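Local structure of phytase (Debaryomyces castellii, 2GFI) at residues P75-G80 against V116-E121; E109-D114 against A260-V265; G344-D349 against A395-K400; F49-D54 against Y387-I392. The protein hydrolyses phytate (inositol hexakisphosphate) as a 3-phytase of the histidine acid phosphatase family and shows acid phosphatase activity. One frame throughout, in Å; residues are numbered along the deposited sequence.

Interaction 1 of 4, residues P75-G80 against V116-E121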
loop_
_atom_site.group_PDB
_atom_site.type_symbol
_atom_site.label_atom_id
_atom_site.label_comp_id
_atom_site.label_asym_id
_atom_site.label_seq_id
_atom_site.Cartn_x
_atom_site.Cartn_y
_atom_site.Cartn_z
ATOM N N PRO A 75 9.607 -7.240 27.554
ATOM C CA PRO A 75 8.764 -8.080 28.385
ATOM C C PRO A 75 8.836 -7.616 29.835
ATOM O O PRO A 75 9.818 -6.998 30.255
ATOM C CB PRO A 75 9.367 -9.472 28.215
ATOM C CG PRO A 75 10.171 -9.401 26.946
ATOM C CD PRO A 75 10.642 -7.996 26.837
ATOM N N SER A 76 7.773 -7.882 30.580
ATOM C CA SER A 76 7.802 -7.678 32.002
ATOM C C SER A 76 8.785 -8.687 32.563
ATOM O O SER A 76 9.322 -9.565 31.839
ATOM C CB SER A 76 6.426 -7.929 32.587
ATOM O OG SER A 76 6.109 -9.288 32.374
ATOM N N THR A 77 9.029 -8.584 33.861
ATOM C CA THR A 77 9.989 -9.501 34.492
ATOM C C THR A 77 9.539 -10.933 34.321
ATOM O O THR A 77 10.302 -11.765 33.831
ATOM C CB THR A 77 10.135 -9.174 35.963
ATOM O OG1 THR A 77 10.565 -7.799 36.090
ATOM C CG2 THR A 77 11.238 -10.071 36.576
ATOM N N GLY A 78 8.292 -11.206 34.671
ATOM C CA GLY A 78 7.776 -12.570 34.692
ATOM C C GLY A 78 7.860 -13.204 33.322
ATOM O O GLY A 78 8.493 -14.253 33.132
ATOM N N SER A 79 7.240 -12.532 32.359
ATOM C CA SER A 79 7.215 -12.962 30.974
ATOM C C SER A 79 8.601 -13.089 30.392
ATOM O O SER A 79 8.941 -14.129 29.859
ATOM C CB SER A 79 6.376 -11.976 30.153
ATOM O OG SER A 79 5.026 -12.068 30.572
ATOM N N GLY A 80 9.408 -12.044 30.506
ATOM C CA GLY A 80 10.802 -12.099 30.078
ATOM C C GLY A 80 11.514 -13.328 30.617
ATOM O O GLY A 80 12.195 -14.042 29.858
ATOM N N VAL A 116 18.139 -5.656 32.558
ATOM C CA VAL A 116 17.806 -4.334 33.013
ATOM C C VAL A 116 16.691 -3.722 32.106
ATOM O O VAL A 116 15.951 -2.813 32.552
ATOM C CB VAL A 116 19.077 -3.446 33.137
ATOM C CG1 VAL A 116 19.510 -2.912 31.790
ATOM C CG2 VAL A 116 18.817 -2.294 34.082
ATOM N N TYR A 117 16.562 -4.235 30.872
ATOM C CA TYR A 117 15.536 -3.742 29.973
ATOM C C TYR A 117 14.168 -4.306 30.254
ATOM O O TYR A 117 13.187 -3.755 29.787
ATOM C CB TYR A 117 15.903 -3.927 28.501
ATOM C CG TYR A 117 17.138 -3.158 28.136
ATOM C CD1 TYR A 117 17.283 -1.828 28.504
ATOM C CD2 TYR A 117 18.171 -3.762 27.448
ATOM C CE1 TYR A 117 18.426 -1.114 28.195
ATOM C CE2 TYR A 117 19.332 -3.044 27.108
ATOM C CZ TYR A 117 19.447 -1.723 27.499
ATOM O OH TYR A 117 20.587 -1.013 27.172
ATOM N N LEU A 118 14.085 -5.375 31.044
ATOM C CA LEU A 118 12.798 -5.882 31.358
ATOM C C LEU A 118 12.008 -4.734 31.980
ATOM O O LEU A 118 12.573 -3.914 32.713
ATOM C CB LEU A 118 12.845 -7.120 32.271
ATOM C CG LEU A 118 13.491 -8.393 31.714
ATOM C CD1 LEU A 118 13.504 -9.559 32.759
ATOM C CD2 LEU A 118 12.863 -8.835 30.407
ATOM N N GLU A 119 10.718 -4.680 31.656
ATOM C CA GLU A 119 9.785 -3.709 32.214
ATOM C C GLU A 119 9.881 -2.333 31.517
ATOM O O GLU A 119 9.053 -1.470 31.754
ATOM C CB GLU A 119 9.910 -3.563 33.768
ATOM C CG GLU A 119 9.796 -4.852 34.608
ATOM C CD GLU A 119 8.386 -5.389 34.799
ATOM O OE1 GLU A 119 7.434 -4.778 34.278
ATOM O OE2 GLU A 119 8.196 -6.463 35.488
ATOM N N LYS A 120 10.864 -2.141 30.651
ATOM C CA LYS A 120 11.161 -0.811 30.104
ATOM C C LYS A 120 10.524 -0.620 28.747
ATOM O O LYS A 120 10.351 -1.577 27.979
ATOM C CB LYS A 120 12.669 -0.601 29.913
ATOM C CG LYS A 120 13.559 -0.847 31.140
ATOM C CD LYS A 120 13.280 0.075 32.303
ATOM C CE LYS A 120 14.464 0.065 33.292
ATOM N NZ LYS A 120 14.401 -1.196 34.087
ATOM N N GLU A 121 10.241 0.634 28.429
ATOM C CA GLU A 121 9.879 1.010 27.075
ATOM C C GLU A 121 11.013 0.625 26.171
ATOM O O GLU A 121 12.181 0.776 26.534
ATOM C CB GLU A 121 9.678 2.536 26.997
ATOM C CG GLU A 121 8.388 3.029 27.633
ATOM C CD GLU A 121 7.202 2.482 26.876
ATOM O OE1 GLU A 121 6.919 3.016 25.788
ATOM O OE2 GLU A 121 6.565 1.500 27.357
#

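Interaction 2 of 4, residues E109-D114 against A260-V265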
loop_
_atom_site.group_PDB
_atom_site.type_symbol
_atom_site.label_atom_id
_atom_site.label_comp_id
_atom_site.label_asym_id
_atom_site.label_seq_id
_atom_site.Cartn_x
_atom_site.Cartn_y
_atom_site.Cartn_z
ATOM N N GLU A 109 20.185 -15.490 19.230
ATOM C CA GLU A 109 20.328 -14.916 20.541
ATOM C C GLU A 109 18.966 -14.724 21.196
ATOM O O GLU A 109 17.960 -14.552 20.528
ATOM C CB GLU A 109 21.051 -13.590 20.432
ATOM C CG GLU A 109 22.483 -13.726 19.945
ATOM C CD GLU A 109 23.220 -12.388 19.943
ATOM O OE1 GLU A 109 22.685 -11.357 19.448
ATOM O OE2 GLU A 109 24.359 -12.354 20.452
ATOM N N TYR A 110 18.934 -14.783 22.517
ATOM C CA TYR A 110 17.748 -14.387 23.234
ATOM C C TYR A 110 17.605 -12.864 23.062
ATOM O O TYR A 110 18.613 -12.149 23.107
ATOM C CB TYR A 110 17.866 -14.761 24.692
ATOM C CG TYR A 110 16.659 -14.318 25.453
ATOM C CD1 TYR A 110 15.397 -14.723 25.059
ATOM C CD2 TYR A 110 16.770 -13.481 26.568
ATOM C CE1 TYR A 110 14.261 -14.291 25.749
ATOM C CE2 TYR A 110 15.624 -13.062 27.280
ATOM C CZ TYR A 110 14.386 -13.464 26.851
ATOM O OH TYR A 110 13.243 -13.058 27.499
ATOM N N PHE A 111 16.375 -12.374 22.844
ATOM C CA PHE A 111 16.206 -10.989 22.392
ATOM C C PHE A 111 16.345 -9.905 23.474
ATOM O O PHE A 111 16.485 -8.725 23.178
ATOM C CB PHE A 111 14.911 -10.834 21.636
ATOM C CG PHE A 111 13.676 -10.990 22.475
ATOM C CD1 PHE A 111 13.068 -9.883 23.045
ATOM C CD2 PHE A 111 13.087 -12.219 22.631
ATOM C CE1 PHE A 111 11.894 -10.012 23.768
ATOM C CE2 PHE A 111 11.938 -12.375 23.375
ATOM C CZ PHE A 111 11.334 -11.277 23.944
ATOM N N VAL A 112 16.271 -10.306 24.729
ATOM C CA VAL A 112 16.555 -9.402 25.806
ATOM C C VAL A 112 18.016 -9.628 26.206
ATOM O O VAL A 112 18.325 -10.583 26.932
ATOM C CB VAL A 112 15.610 -9.600 26.995
ATOM C CG1 VAL A 112 15.802 -8.487 27.983
ATOM C CG2 VAL A 112 14.153 -9.628 26.511
ATOM N N PRO A 113 18.899 -8.732 25.750
ATOM C CA PRO A 113 20.337 -8.906 25.977
ATOM C C PRO A 113 20.625 -8.711 27.465
ATOM O O PRO A 113 21.340 -9.514 28.106
ATOM C CB PRO A 113 20.973 -7.777 25.141
ATOM C CG PRO A 113 19.881 -6.694 24.994
ATOM C CD PRO A 113 18.575 -7.452 25.076
ATOM N N ASP A 114 20.013 -7.679 28.023
ATOM C CA ASP A 114 20.275 -7.265 29.388
ATOM C C ASP A 114 18.943 -7.231 30.115
ATOM O O ASP A 114 17.986 -6.631 29.623
ATOM C CB ASP A 114 20.878 -5.868 29.323
ATOM C CG ASP A 114 21.522 -5.447 30.619
ATOM O OD1 ASP A 114 21.280 -6.117 31.682
ATOM O OD2 ASP A 114 22.283 -4.436 30.643
ATOM N N ALA A 260 5.556 -11.644 20.101
ATOM C CA ALA A 260 5.090 -10.258 20.260
ATOM C C ALA A 260 6.197 -9.384 20.786
ATOM O O ALA A 260 6.452 -8.330 20.236
ATOM C CB ALA A 260 3.880 -10.202 21.138
ATOM N N TYR A 261 6.877 -9.844 21.841
ATOM C CA TYR A 261 8.007 -9.111 22.391
ATOM C C TYR A 261 9.244 -9.027 21.551
ATOM O O TYR A 261 9.858 -7.989 21.530
ATOM C CB TYR A 261 8.281 -9.511 23.852
ATOM C CG TYR A 261 7.170 -8.930 24.651
ATOM C CD1 TYR A 261 7.154 -7.575 24.925
ATOM C CD2 TYR A 261 6.084 -9.707 25.023
ATOM C CE1 TYR A 261 6.115 -7.003 25.600
ATOM C CE2 TYR A 261 5.024 -9.139 25.723
ATOM C CZ TYR A 261 5.060 -7.777 25.998
ATOM O OH TYR A 261 4.025 -7.186 26.661
ATOM N N GLU A 262 9.628 -10.094 20.857
ATOM C CA GLU A 262 10.783 -10.008 19.984
ATOM C C GLU A 262 10.521 -9.058 18.808
ATOM O O GLU A 262 11.429 -8.327 18.341
ATOM C CB GLU A 262 11.139 -11.392 19.437
ATOM C CG GLU A 262 12.466 -11.387 18.693
ATOM C CD GLU A 262 12.955 -12.791 18.421
ATOM O OE1 GLU A 262 12.164 -13.617 17.915
ATOM O OE2 GLU A 262 14.135 -13.066 18.717
ATOM N N LEU A 263 9.280 -9.089 18.319
ATOM C CA LEU A 263 8.819 -8.103 17.352
ATOM C C LEU A 263 8.996 -6.665 17.900
ATOM O O LEU A 263 9.653 -5.841 17.259
ATOM C CB LEU A 263 7.355 -8.400 16.965
ATOM C CG LEU A 263 6.647 -7.444 15.991
ATOM C CD1 LEU A 263 7.340 -7.395 14.628
ATOM C CD2 LEU A 263 5.220 -7.957 15.806
ATOM N N ASN A 264 8.463 -6.385 19.093
ATOM C CA ASN A 264 8.676 -5.086 19.745
ATOM C C ASN A 264 10.156 -4.744 19.831
ATOM O O ASN A 264 10.593 -3.661 19.450
ATOM C CB ASN A 264 8.138 -5.096 21.178
ATOM C CG ASN A 264 6.667 -5.097 21.240
ATOM O OD1 ASN A 264 5.997 -5.009 20.216
ATOM N ND2 ASN A 264 6.131 -5.184 22.449
ATOM N N VAL A 265 10.938 -5.691 20.309
ATOM C CA VAL A 265 12.332 -5.404 20.610
ATOM C C VAL A 265 13.223 -5.309 19.386
ATOM O O VAL A 265 14.060 -4.411 19.297
ATOM C CB VAL A 265 12.884 -6.412 21.646
ATOM C CG1 VAL A 265 14.418 -6.276 21.758
ATOM C CG2 VAL A 265 12.187 -6.190 22.997
HETATM O O HOH W 1 15.275 -14.339 20.873
#

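Interaction 3 of 4, residues G344-D349 against A395-K400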
loop_
_atom_site.group_PDB
_atom_site.type_symbol
_atom_site.label_atom_id
_atom_site.label_comp_id
_atom_site.label_asym_id
_atom_site.label_seq_id
_atom_site.Cartn_x
_atom_site.Cartn_y
_atom_site.Cartn_z
ATOM N N GLY A 344 -18.139 1.403 28.497
ATOM C CA GLY A 344 -19.189 0.592 27.920
ATOM C C GLY A 344 -19.427 0.720 26.433
ATOM O O GLY A 344 -20.465 0.332 25.946
ATOM N N ILE A 345 -18.463 1.209 25.680
ATOM C CA ILE A 345 -18.632 1.289 24.225
ATOM C C ILE A 345 -18.014 0.113 23.450
ATOM O O ILE A 345 -18.335 -0.125 22.285
ATOM C CB ILE A 345 -18.101 2.641 23.712
ATOM C CG1 ILE A 345 -16.630 2.803 24.091
ATOM C CG2 ILE A 345 -18.948 3.749 24.294
ATOM C CD1 ILE A 345 -15.964 3.985 23.418
ATOM N N LEU A 346 -17.100 -0.606 24.081
ATOM C CA LEU A 346 -16.480 -1.748 23.414
ATOM C C LEU A 346 -16.702 -3.038 24.209
ATOM O O LEU A 346 -15.941 -4.005 24.092
ATOM C CB LEU A 346 -15.008 -1.460 23.121
ATOM C CG LEU A 346 -14.805 -0.454 21.981
ATOM C CD1 LEU A 346 -13.369 0.005 21.948
ATOM C CD2 LEU A 346 -15.211 -1.055 20.624
ATOM N N ILE A 347 -17.792 -3.035 24.981
ATOM C CA ILE A 347 -18.158 -4.138 25.881
ATOM C C ILE A 347 -19.320 -4.957 25.286
ATOM O O ILE A 347 -20.348 -4.405 24.922
ATOM C CB ILE A 347 -18.513 -3.558 27.311
ATOM C CG1 ILE A 347 -17.404 -2.640 27.829
ATOM C CG2 ILE A 347 -18.844 -4.667 28.320
ATOM C CD1 ILE A 347 -15.989 -3.201 27.709
ATOM N N PRO A 348 -19.170 -6.274 25.192
ATOM C CA PRO A 348 -20.251 -7.115 24.661
ATOM C C PRO A 348 -21.422 -7.137 25.655
ATOM O O PRO A 348 -21.207 -6.892 26.846
ATOM C CB PRO A 348 -19.609 -8.507 24.568
ATOM C CG PRO A 348 -18.593 -8.504 25.596
ATOM C CD PRO A 348 -18.003 -7.072 25.613
ATOM N N ASP A 349 -22.631 -7.430 25.169
ATOM C CA ASP A 349 -23.824 -7.537 26.029
ATOM C C ASP A 349 -23.740 -8.679 27.008
ATOM O O ASP A 349 -24.253 -8.595 28.138
ATOM C CB ASP A 349 -25.062 -7.783 25.183
ATOM C CG ASP A 349 -25.501 -6.548 24.431
ATOM O OD1 ASP A 349 -25.266 -5.417 24.948
ATOM O OD2 ASP A 349 -26.089 -6.636 23.321
ATOM N N ALA A 395 -9.929 5.411 16.029
ATOM C CA ALA A 395 -11.221 5.153 15.424
ATOM C C ALA A 395 -12.299 5.786 16.279
ATOM O O ALA A 395 -12.256 5.651 17.488
ATOM C CB ALA A 395 -11.467 3.651 15.331
ATOM N N VAL A 396 -13.265 6.477 15.671
ATOM C CA VAL A 396 -14.378 6.977 16.462
ATOM C C VAL A 396 -15.177 5.760 16.801
ATOM O O VAL A 396 -15.491 4.962 15.918
ATOM C CB VAL A 396 -15.264 7.994 15.708
ATOM C CG1 VAL A 396 -16.500 8.347 16.553
ATOM C CG2 VAL A 396 -14.448 9.250 15.277
ATOM N N ILE A 397 -15.473 5.597 18.082
ATOM C CA ILE A 397 -16.389 4.552 18.547
ATOM C C ILE A 397 -17.615 5.217 19.139
ATOM O O ILE A 397 -17.570 5.662 20.287
ATOM C CB ILE A 397 -15.701 3.630 19.592
ATOM C CG1 ILE A 397 -14.322 3.142 19.083
ATOM C CG2 ILE A 397 -16.633 2.484 20.016
ATOM C CD1 ILE A 397 -14.334 2.193 17.849
ATOM N N PRO A 398 -18.703 5.323 18.374
ATOM C CA PRO A 398 -19.896 5.954 18.893
ATOM C C PRO A 398 -20.484 5.202 20.106
ATOM O O PRO A 398 -20.339 3.978 20.223
ATOM C CB PRO A 398 -20.859 5.937 17.696
ATOM C CG PRO A 398 -19.951 5.882 16.479
ATOM C CD PRO A 398 -18.874 4.905 16.963
ATOM N N ILE A 399 -21.096 5.960 21.017
ATOM C CA ILE A 399 -21.794 5.377 22.127
ATOM C C ILE A 399 -23.123 4.902 21.611
ATOM O O ILE A 399 -23.823 5.642 20.948
ATOM C CB ILE A 399 -22.018 6.399 23.238
ATOM C CG1 ILE A 399 -20.691 6.962 23.708
ATOM C CG2 ILE A 399 -22.822 5.759 24.361
ATOM C CD1 ILE A 399 -20.842 8.189 24.546
ATOM N N LYS A 400 -23.454 3.658 21.914
ATOM C CA LYS A 400 -24.722 3.092 21.537
ATOM C C LYS A 400 -25.889 3.988 21.975
ATOM O O LYS A 400 -26.062 4.297 23.179
ATOM C CB LYS A 400 -24.853 1.706 22.154
ATOM C CG LYS A 400 -26.073 0.946 21.685
ATOM C CD LYS A 400 -26.168 -0.362 22.456
ATOM C CE LYS A 400 -27.549 -0.952 22.302
ATOM N NZ LYS A 400 -27.603 -2.331 22.886
#

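Interaction 4 of 4, residues F49-D54 against Y387-I392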
loop_
_atom_site.group_PDB
_atom_site.type_symbol
_atom_site.label_atom_id
_atom_site.label_comp_id
_atom_site.label_asym_id
_atom_site.label_seq_id
_atom_site.Cartn_x
_atom_site.Cartn_y
_atom_site.Cartn_z
ATOM N N PHE A 49 -14.926 2.255 12.008
ATOM C CA PHE A 49 -16.186 2.124 11.265
ATOM C C PHE A 49 -16.271 3.064 10.093
ATOM O O PHE A 49 -17.324 3.162 9.470
ATOM C CB PHE A 49 -17.411 2.353 12.152
ATOM C CG PHE A 49 -17.436 1.519 13.396
ATOM C CD1 PHE A 49 -17.711 0.150 13.338
ATOM C CD2 PHE A 49 -17.228 2.118 14.653
ATOM C CE1 PHE A 49 -17.745 -0.606 14.511
ATOM C CE2 PHE A 49 -17.280 1.376 15.825
ATOM C CZ PHE A 49 -17.538 0.013 15.759
ATOM N N GLY A 50 -15.175 3.779 9.799
ATOM C CA GLY A 50 -15.147 4.656 8.646
ATOM C C GLY A 50 -15.509 6.076 8.989
ATOM O O GLY A 50 -15.599 6.902 8.106
ATOM N N ILE A 51 -15.705 6.359 10.282
ATOM C CA ILE A 51 -16.068 7.678 10.757
ATOM C C ILE A 51 -14.868 8.543 10.669
ATOM O O ILE A 51 -13.766 8.168 11.109
ATOM C CB ILE A 51 -16.605 7.632 12.190
ATOM C CG1 ILE A 51 -17.847 6.731 12.249
ATOM C CG2 ILE A 51 -16.998 8.998 12.631
ATOM C CD1 ILE A 51 -18.150 6.269 13.612
ATOM N N SER A 52 -15.039 9.698 10.060
ATOM C CA SER A 52 -13.906 10.590 9.942
ATOM C C SER A 52 -13.495 11.057 11.353
ATOM O O SER A 52 -14.342 11.361 12.219
ATOM C CB SER A 52 -14.243 11.700 8.970
ATOM O OG SER A 52 -13.483 12.846 9.293
ATOM N N THR A 53 -12.192 11.061 11.622
ATOM C CA THR A 53 -11.739 11.345 12.987
ATOM C C THR A 53 -11.534 12.830 13.121
ATOM O O THR A 53 -11.409 13.313 14.241
ATOM C CB THR A 53 -10.447 10.606 13.349
ATOM O OG1 THR A 53 -9.443 10.865 12.352
ATOM C CG2 THR A 53 -10.667 9.104 13.319
ATOM N N ASP A 54 -11.474 13.527 11.975
ATOM C CA ASP A 54 -11.540 14.987 11.925
ATOM C C ASP A 54 -12.662 15.547 12.781
ATOM O O ASP A 54 -13.742 14.964 12.870
ATOM C CB ASP A 54 -11.899 15.457 10.525
ATOM C CG ASP A 54 -10.793 15.267 9.524
ATOM O OD1 ASP A 54 -9.911 14.412 9.704
ATOM O OD2 ASP A 54 -10.755 15.950 8.492
ATOM N N TYR A 387 -20.873 18.472 22.201
ATOM C CA TYR A 387 -20.881 17.053 21.877
ATOM C C TYR A 387 -19.605 16.396 22.361
ATOM O O TYR A 387 -18.540 17.011 22.405
ATOM C CB TYR A 387 -21.064 16.856 20.383
ATOM C CG TYR A 387 -22.399 17.372 19.941
ATOM C CD1 TYR A 387 -23.523 16.554 19.970
ATOM C CD2 TYR A 387 -22.546 18.702 19.538
ATOM C CE1 TYR A 387 -24.758 17.046 19.592
ATOM C CE2 TYR A 387 -23.758 19.197 19.150
ATOM C CZ TYR A 387 -24.861 18.380 19.190
ATOM O OH TYR A 387 -26.075 18.882 18.812
ATOM N N VAL A 388 -19.750 15.136 22.729
ATOM C CA VAL A 388 -18.666 14.331 23.238
ATOM C C VAL A 388 -18.584 13.071 22.358
ATOM O O VAL A 388 -19.595 12.537 21.942
ATOM C CB VAL A 388 -18.941 14.010 24.737
ATOM C CG1 VAL A 388 -18.057 12.940 25.233
ATOM C CG2 VAL A 388 -18.718 15.278 25.589
ATOM N N ARG A 389 -17.382 12.618 22.037
ATOM C CA ARG A 389 -17.263 11.301 21.428
ATOM C C ARG A 389 -15.923 10.679 21.775
ATOM O O ARG A 389 -14.984 11.373 22.175
ATOM C CB ARG A 389 -17.468 11.356 19.901
ATOM C CG ARG A 389 -16.323 11.974 19.158
ATOM C CD ARG A 389 -16.477 11.870 17.667
ATOM N NE ARG A 389 -15.394 12.559 17.005
ATOM C CZ ARG A 389 -15.336 12.744 15.699
ATOM N NH1 ARG A 389 -16.338 12.295 14.927
ATOM N NH2 ARG A 389 -14.297 13.396 15.163
ATOM N N TYR A 390 -15.860 9.364 21.608
ATOM C CA TYR A 390 -14.662 8.584 21.866
ATOM C C TYR A 390 -13.905 8.231 20.591
ATOM O O TYR A 390 -14.508 7.814 19.612
ATOM C CB TYR A 390 -15.068 7.296 22.537
ATOM C CG TYR A 390 -15.353 7.460 23.992
ATOM C CD1 TYR A 390 -14.337 7.265 24.940
ATOM C CD2 TYR A 390 -16.636 7.819 24.442
ATOM C CE1 TYR A 390 -14.597 7.404 26.281
ATOM C CE2 TYR A 390 -16.899 7.966 25.807
ATOM C CZ TYR A 390 -15.877 7.768 26.704
ATOM O OH TYR A 390 -16.122 7.910 28.047
ATOM N N VAL A 391 -12.581 8.374 20.631
ATOM C CA VAL A 391 -11.709 7.903 19.576
ATOM C C VAL A 391 -10.748 6.926 20.268
ATOM O O VAL A 391 -9.870 7.332 21.052
ATOM C CB VAL A 391 -10.955 9.083 18.882
ATOM C CG1 VAL A 391 -10.389 8.660 17.549
ATOM C CG2 VAL A 391 -11.884 10.301 18.667
ATOM N N ILE A 392 -10.942 5.626 20.004
ATOM C CA ILE A 392 -10.154 4.579 20.612
ATOM C C ILE A 392 -9.200 4.093 19.538
ATOM O O ILE A 392 -9.613 3.640 18.460
ATOM C CB ILE A 392 -11.048 3.447 21.023
ATOM C CG1 ILE A 392 -12.282 3.957 21.783
ATOM C CG2 ILE A 392 -10.219 2.345 21.764
ATOM C CD1 ILE A 392 -11.943 4.915 22.948
HETATM O O HOH W 2 -16.723 12.580 11.982
#

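Interaction 1 of 4, residues P75-G80 against V116-E121
Glu-119 grips the first residue of helix 77-91 with a single carboxylate oxygen. Its OE2 takes the backbone N-H of Thr-77 (N to OE2 2.8 Å), which arrives from above the carboxylate plane, 68° out of it. The same OE2 receives the Thr-77 hydroxyl on its anti lone pair, with OG1 again 2.8 Å away. A bend at chi2 (-77°) folds the glutamate back toward the helix start, and Thr-77 OG1, beside its own backbone N at chi1 -58°, turns to the same oxygen. An acid suits this place, since the first N-H groups of a helix lack acceptors within it and the helix end is likely to favour a negative charge. The backbones are tied as well: Glu-119 N donates to Pro-75 O at 2.9 Å. Pro-75 closes the Arg-His-Gly-X-Arg-X-Pro signature of the histidine acid phosphatases, which carries the predicted nucleophile His-70, and Ser-76 follows as N-cap of the helix, its OG accepting a weak bond from Ser-79 N. Leu-118 packs against the first turn of the helix. Its CD2 lies 3.9 Å from Gly-80 CA, so close that a beta carbon on Gly-80 would collide with it, and its CD1 rests 3.9 Å from Thr-77 CA. What presents both side chains is a type II turn from Tyr-117 to Lys-120, with Leu-118 and Glu-119 at its corners; Glu-119 takes the positive phi of the third position. Further out, Lys-120 NZ reaches back to Val-116 O at 2.7 Å, and Glu-119 OE1 forms a salt bridge with Arg-167 of helix 166-180.

Interaction 2 of 4, residues E109-D114 against A260-V265
Phe-111 lays one face of its ring on helix 249-266, over the backbone and CB of Glu-262. Glu-262 CB makes a CH-pi contact, 4.0 Å from the centroid of the Phe-111 ring and 17° off its normal. A chi1 of 68° swings the ring toward the helix. Tyr-261 CB lies 3.5 Å from Phe-111 CZ, and Val-265 CB 3.7 Å from Phe-111 CD1, so two side chains one helical turn apart meet the same ring. A flat, wholly apolar side chain suits a place against the side of a helix. Cut back to an alanine, this position would probably lose the CH-pi partner of Glu-262 and leave Tyr-261 and Val-265 without their shared apolar neighbour. The other side is looser and wet: water 1 lies at the edge of the phenyl ring, in its plane, and bridges the two segments by donating to Glu-109 O (2.7 Å) and to Glu-262 OE2 (2.8 Å), while OE1 of that glutamate is bonded to Ser-269. Beyond its CB, Tyr-261 leads away from Phe-111, its side chain about 6 Å from that of the predicted nucleophile His-70. Phe-111 itself also meets Tyr-258 edge-to-face and Tyr-83, wedging the 109-114 loop between helices 249-266 and 77-91.

Interaction 3 of 4, residues G344-D349 against A395-K400
Ile-345 and Ile-399 bring the two segments closest, their CA atoms 5.6 Å apart, where the loop leaving helix 333-343 passes residues 397-399. Gly-344, the first residue beyond that helix to abandon helical angles, takes a positive phi of 74°, which glycine tolerates well, and its turn brings Ile-345 to them. Ile-345 uses both of its branches. With chi1 at 58°, CG1 is tucked over its own backbone, and its CD1 lies against Ile-397 CG2 at 3.8 Å; CG2 instead meets Ile-399 CG1 at 3.7 Å. The isoleucine thus straddles two side chains of the opposite segment. Leu-346 adds its CD2, 3.9 Å from the same Ile-397 CG2 and crossing that side chain at about a right angle, so one methyl serves two neighbours. Branched aliphatic residues suit an interface built almost wholly from aliphatic contacts. At the rim, the straight chain of Lys-400 carries NZ to 4.4 Å from Asp-349 OD1, too far for a salt bridge, although the opposite charges probably attract weakly. Across the subunit boundary, Lys-400 packs on Tyr-356 of the second subunit and Pro-398 on Phe-359 of that chain. Within the fold, Ile-345 and Ile-399 both touch Tyr-418 of helix 412-423, while Ile-345 also rests on Tyr-390 and Ile-397 on Ile-392, setting the cluster between that helix and strand 385-392.

Interaction 4 of 4, residues F49-D54 against Y387-I392
Arg-389 leaves its strand with CG between the backbone N and the carbonyl carbon (chi1 73°) and then runs fully extended to NE, which carries the guanidinium out to a row of carbonyl oxygens in residues 52-54. NH2 donates to Asp-54 O at 2.8 Å, but the bond is bent, 139° at the hydrogen, and the donor stands above the carbonyl plane, 59° out of it. Thr-53 O is nearly as close to NH2, at 3.0 Å, yet its angle is too poor for a hydrogen bond; that oxygen accepts from Lys-147 instead. NH1 is joined to the loop through water 2, which lies at the guanidinium edge, 3.0 Å from NH1, and donates to Ser-52 O at 2.7 Å. Strand 385-392 belongs to the mixed sheet of the histidine phosphatase fold, running antiparallel to both 374-382 and 395-397, and its alternation turns Arg-389 and Val-391 to the same face. Val-391 CG1 meets Thr-53 CG2 loosely at 4.3 Å, and Ile-51 slides past the arginine in the opposite direction, its CG2 4.1 Å from NH1. Arginine suits the site because its several N-H groups fan out to many acceptors: NE forms a salt bridge with Glu-378, and NH1 also bonds to Gly-407 O. A leucine in its place would probably leave the Glu-378 carboxylate without its mate and Asp-54 O without this donor. The loop continues to the subunit boundary, where Gly-50 N bonds to Gln-30 of the second subunit and Gly-50 O to Asn-277 of that subunit.

In the fold
The four contacts form two pairs on opposite sides of the chain's centre. Interactions 1 and 2 have centres 10 Å apart and touch, Pro-75 packing on both Phe-111 and Tyr-261, so that helix 77-91, the following loop and helix 249-266 are joined beside the predicted catalytic residues. Interactions 3 and 4, with centres 11 Å apart, share neighbouring strands 385-392 and 395-397, linked by Ile-397 N to Tyr-390 O, and both reach the second subunit. The centres of interactions 1 and 3 lie about 32 Å apart, those of interactions 2 and 4 about 35 Å. Along the chain, interactions 1 and 2 are nested within the loop closed by interaction 4, whose segments alternate with those of interaction 3.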